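Two-component response regulator (Geobacillus stearothermophilus, PDB 6SWI) probably binds DNA through its C-terminal helix-turn-helix domain to regulate transcription of genes for arabinan utilization. Local coordinates at residues 26-29 with 30-34; 37-40 with 41-45. All coordinates share one frame; numbering follows the deposited sequence.

Interaction 1: residues 26-29 with 30-34; sequences ESVA and EFLNV
With chi1 at 175°, V28 swings CG1 away from its own amide nitrogen, and L32, one turn on, has chi1 at -63°, which sets CG opposite its carbonyl carbon; the two side chains therefore run side by side in the same direction, V28 CG1 lying 3.8 Å from L32 CD1. This pair forms the apolar flank of helix 25-32 that is turned toward the rest of the fold: V28 rests on Y13 of helix 5-17, L32 on R9 and A10 of the same helix, and both also touch L39 of helix 36-47. Beneath them the amide of L32 meets V28 O in a short hydrogen bond of 2.8 Å. The neighbouring backbone bond runs from F31 N to S27 O at 3.1 Å. S27 itself turns its OG back to T24 O, just before the helix.

At the other end the chain breaks out of the helix at N33, whose positive phi of 64° swings the backbone round. The amide of V34 is thereby carried back to A29 O at 2.9 Å, while N33 N makes a weak bond of 3.1 Å to E30 O. The reversal also brings V34 CG2 to 4.1 Å from A29 CB, so that a small apolar contact bridges the helix end and V34, an extended residue in the turn that follows. With N33 as the C' residue, this pairing of backbone bonds is a Schellman motif, here closing the first helix of a helix-turn-helix unit.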
# COMPACT_ATOMS: atom_id res chain seq x y z
N GLU A 26 -4.46 -0.39 16.61
CA GLU A 26 -5.45 -0.42 17.68
C GLU A 26 -6.85 -0.69 17.13
O GLU A 26 -7.62 -1.43 17.73
CB GLU A 26 -5.42 0.90 18.45
CG GLU A 26 -4.22 1.04 19.39
CD GLU A 26 -2.98 1.61 18.71
OE1 GLU A 26 -2.01 1.92 19.43
OE2 GLU A 26 -2.98 1.75 17.46
N SER A 27 -7.17 -0.11 15.97
CA SER A 27 -8.50 -0.32 15.40
C SER A 27 -8.71 -1.75 14.91
O SER A 27 -9.84 -2.27 14.98
CB SER A 27 -8.74 0.74 14.31
OG SER A 27 -8.16 0.32 13.10
N VAL A 28 -7.67 -2.40 14.40
CA VAL A 28 -7.78 -3.81 14.01
C VAL A 28 -7.89 -4.69 15.25
O VAL A 28 -8.67 -5.65 15.28
CB VAL A 28 -6.61 -4.22 13.11
CG1 VAL A 28 -6.64 -5.71 12.81
CG2 VAL A 28 -6.63 -3.42 11.82
N ALA A 29 -7.12 -4.36 16.29
CA ALA A 29 -7.27 -5.09 17.55
C ALA A 29 -8.69 -5.00 18.09
O ALA A 29 -9.19 -5.97 18.69
CB ALA A 29 -6.23 -4.61 18.57
N GLU A 30 -9.38 -3.87 17.87
CA GLU A 30 -10.79 -3.79 18.25
C GLU A 30 -11.66 -4.72 17.40
O GLU A 30 -12.53 -5.42 17.93
CB GLU A 30 -11.34 -2.36 18.14
CG GLU A 30 -10.41 -1.23 18.51
CD GLU A 30 -9.92 -1.29 19.94
OE1 GLU A 30 -8.76 -1.71 20.16
OE2 GLU A 30 -10.69 -0.92 20.85
N PHE A 31 -11.45 -4.73 16.08
CA PHE A 31 -12.18 -5.65 15.22
C PHE A 31 -11.98 -7.09 15.66
O PHE A 31 -12.94 -7.86 15.76
CB PHE A 31 -11.74 -5.47 13.76
CG PHE A 31 -12.05 -6.65 12.88
CD1 PHE A 31 -13.35 -7.10 12.73
CD2 PHE A 31 -11.05 -7.31 12.19
CE1 PHE A 31 -13.65 -8.18 11.92
CE2 PHE A 31 -11.34 -8.40 11.38
CZ PHE A 31 -12.65 -8.83 11.24
N LEU A 32 -10.74 -7.46 15.96
CA LEU A 32 -10.43 -8.83 16.34
C LEU A 32 -10.75 -9.12 17.79
O LEU A 32 -10.72 -10.29 18.19
CB LEU A 32 -8.95 -9.09 16.08
CG LEU A 32 -8.50 -8.99 14.62
CD1 LEU A 32 -6.99 -9.06 14.53
CD2 LEU A 32 -9.14 -10.09 13.77
N ASN A 33 -11.03 -8.09 18.59
CA ASN A 33 -11.34 -8.24 20.01
C ASN A 33 -10.15 -8.80 20.79
O ASN A 33 -10.26 -9.82 21.47
CB ASN A 33 -12.60 -9.10 20.21
CG ASN A 33 -13.53 -8.53 21.25
OD1 ASN A 33 -13.10 -8.09 22.32
ND2 ASN A 33 -14.83 -8.56 20.96
N VAL A 34 -9.00 -8.13 20.68
CA VAL A 34 -7.77 -8.57 21.33
C VAL A 34 -6.96 -7.36 21.80
O VAL A 34 -7.17 -6.22 21.37
CB VAL A 34 -6.89 -9.47 20.43
CG1 VAL A 34 -7.64 -10.72 19.98
CG2 VAL A 34 -6.37 -8.68 19.24

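Interaction 2: residues 37-40 with 41-45; sequences VYLS and RMIKQ
M42 lays its CG over one face of the Y38 ring, 3.7 Å from the ring centroid and only 16° off the normal, a CH-pi contact displaced toward the rim. Its chain then bends at both chi2 (-69°) and chi3 (-79°), folding the thioether back toward the phenol end: SD stands obliquely to the ring, 4.4 Å from the centroid, and CE reaches Y38 OH at 3.3 Å. Were M42 replaced by an alanine, this face of the Y38 ring would probably lose its methylene and sulfur cover and the phenol would be freer to turn. Both side chains continue onto helix 5-17, where Y38 meets I6 and M42 meets V7.

On the buried side of the helix, the ends of L39 and I43 cross at an angle, with L39 CD1 and I43 CD1 3.8 Å apart. Below each of these pairs runs a backbone bond, M42 N to Y38 O and I43 N to L39 O, both 2.9 Å. R41 lies on another side, its CG passing 3.3 Å from V37 O, while the chain bends at chi3 and its guanidinium turns an edge to Y38 CD1. Near the helix start S35 OG accepts a hydrogen bond from Y38 N. The Y38-M42 pair is a Met-aromatic contact one turn apart on the second helix of a helix-turn-helix unit, probably the recognition helix.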
# COMPACT_ATOMS: atom_id res chain seq x y z
N VAL A 37 -1.29 -4.83 22.09
CA VAL A 37 0.09 -5.26 22.29
C VAL A 37 0.27 -6.69 21.81
O VAL A 37 1.24 -7.01 21.11
CB VAL A 37 0.50 -5.08 23.76
CG1 VAL A 37 1.93 -5.57 23.97
CG2 VAL A 37 0.37 -3.62 24.17
N TYR A 38 -0.65 -7.58 22.18
CA TYR A 38 -0.59 -8.96 21.69
C TYR A 38 -0.59 -8.99 20.16
O TYR A 38 0.23 -9.68 19.54
CB TYR A 38 -1.78 -9.75 22.23
CG TYR A 38 -1.76 -11.20 21.80
CD1 TYR A 38 -0.89 -12.11 22.40
CD2 TYR A 38 -2.59 -11.65 20.79
CE1 TYR A 38 -0.85 -13.44 22.01
CE2 TYR A 38 -2.56 -12.99 20.39
CZ TYR A 38 -1.69 -13.88 21.00
OH TYR A 38 -1.66 -15.20 20.61
N LEU A 39 -1.50 -8.25 19.54
CA LEU A 39 -1.58 -8.27 18.08
C LEU A 39 -0.29 -7.76 17.45
O LEU A 39 0.22 -8.36 16.50
CB LEU A 39 -2.76 -7.41 17.62
CG LEU A 39 -2.94 -7.34 16.10
CD1 LEU A 39 -3.18 -8.73 15.51
CD2 LEU A 39 -4.10 -6.42 15.74
N SER A 40 0.23 -6.65 17.97
CA SER A 40 1.48 -6.10 17.44
C SER A 40 2.59 -7.13 17.52
O SER A 40 3.36 -7.30 16.57
CB SER A 40 1.86 -4.86 18.25
OG SER A 40 3.02 -4.23 17.73
N ARG A 41 2.70 -7.80 18.67
CA ARG A 41 3.76 -8.78 18.85
C ARG A 41 3.60 -9.95 17.91
O ARG A 41 4.59 -10.45 17.36
CB ARG A 41 3.75 -9.30 20.28
CG ARG A 41 4.23 -8.31 21.30
CD ARG A 41 4.31 -8.95 22.68
NE ARG A 41 5.11 -10.17 22.61
CZ ARG A 41 4.62 -11.40 22.58
NH1 ARG A 41 3.31 -11.60 22.65
NH2 ARG A 41 5.44 -12.43 22.47
N MET A 42 2.37 -10.43 17.72
CA MET A 42 2.18 -11.61 16.90
C MET A 42 2.42 -11.31 15.43
O MET A 42 3.00 -12.13 14.71
CB MET A 42 0.79 -12.19 17.11
CG MET A 42 0.61 -12.68 18.53
SD MET A 42 1.59 -14.12 18.90
CE MET A 42 0.53 -15.31 18.13
N ILE A 43 2.00 -10.12 14.96
CA ILE A 43 2.30 -9.72 13.59
C ILE A 43 3.81 -9.69 13.38
O ILE A 43 4.33 -10.23 12.40
CB ILE A 43 1.64 -8.38 13.27
CG1 ILE A 43 0.12 -8.56 13.21
CG2 ILE A 43 2.20 -7.78 11.97
CD1 ILE A 43 -0.64 -7.26 13.02
N LYS A 44 4.54 -9.06 14.30
CA LYS A 44 5.98 -8.95 14.15
C LYS A 44 6.63 -10.33 14.20
O LYS A 44 7.55 -10.61 13.43
CB LYS A 44 6.54 -8.03 15.23
CG LYS A 44 8.06 -7.90 15.24
CD LYS A 44 8.56 -7.30 13.94
CE LYS A 44 9.96 -6.74 14.07
NZ LYS A 44 10.11 -5.88 15.28
N GLN A 45 6.15 -11.20 15.09
CA GLN A 45 6.78 -12.50 15.24
C GLN A 45 6.57 -13.37 14.01
O GLN A 45 7.48 -14.09 13.60
CB GLN A 45 6.19 -13.19 16.47
CG GLN A 45 6.73 -14.58 16.71
CD GLN A 45 5.89 -15.36 17.70
OE1 GLN A 45 5.81 -15.00 18.87
NE2 GLN A 45 5.25 -16.42 17.23

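Overall arrangement
Interactions 1 and 2 sit on consecutive helices, 25-32 and 36-47, with centres about 12 Å apart, and their apolar faces meet at L39. L39 CD2 packs 3.9 Å from V28 CG1, and L39 CD1 lies the same distance from L32 CD1, so L39, half of the L39-I43 pair, also packs against both members of the V28-L32 pair. V34, just past the helix end, joins in through CG2, 4.1 Å from L39 CB. A short turn after the Schellman motif leads into helix 36-47, as expected for a helix-turn-helix. Helix 5-17 backs both, with I6 touching V34, Y38 and L39, and A10 touching L32 and L39.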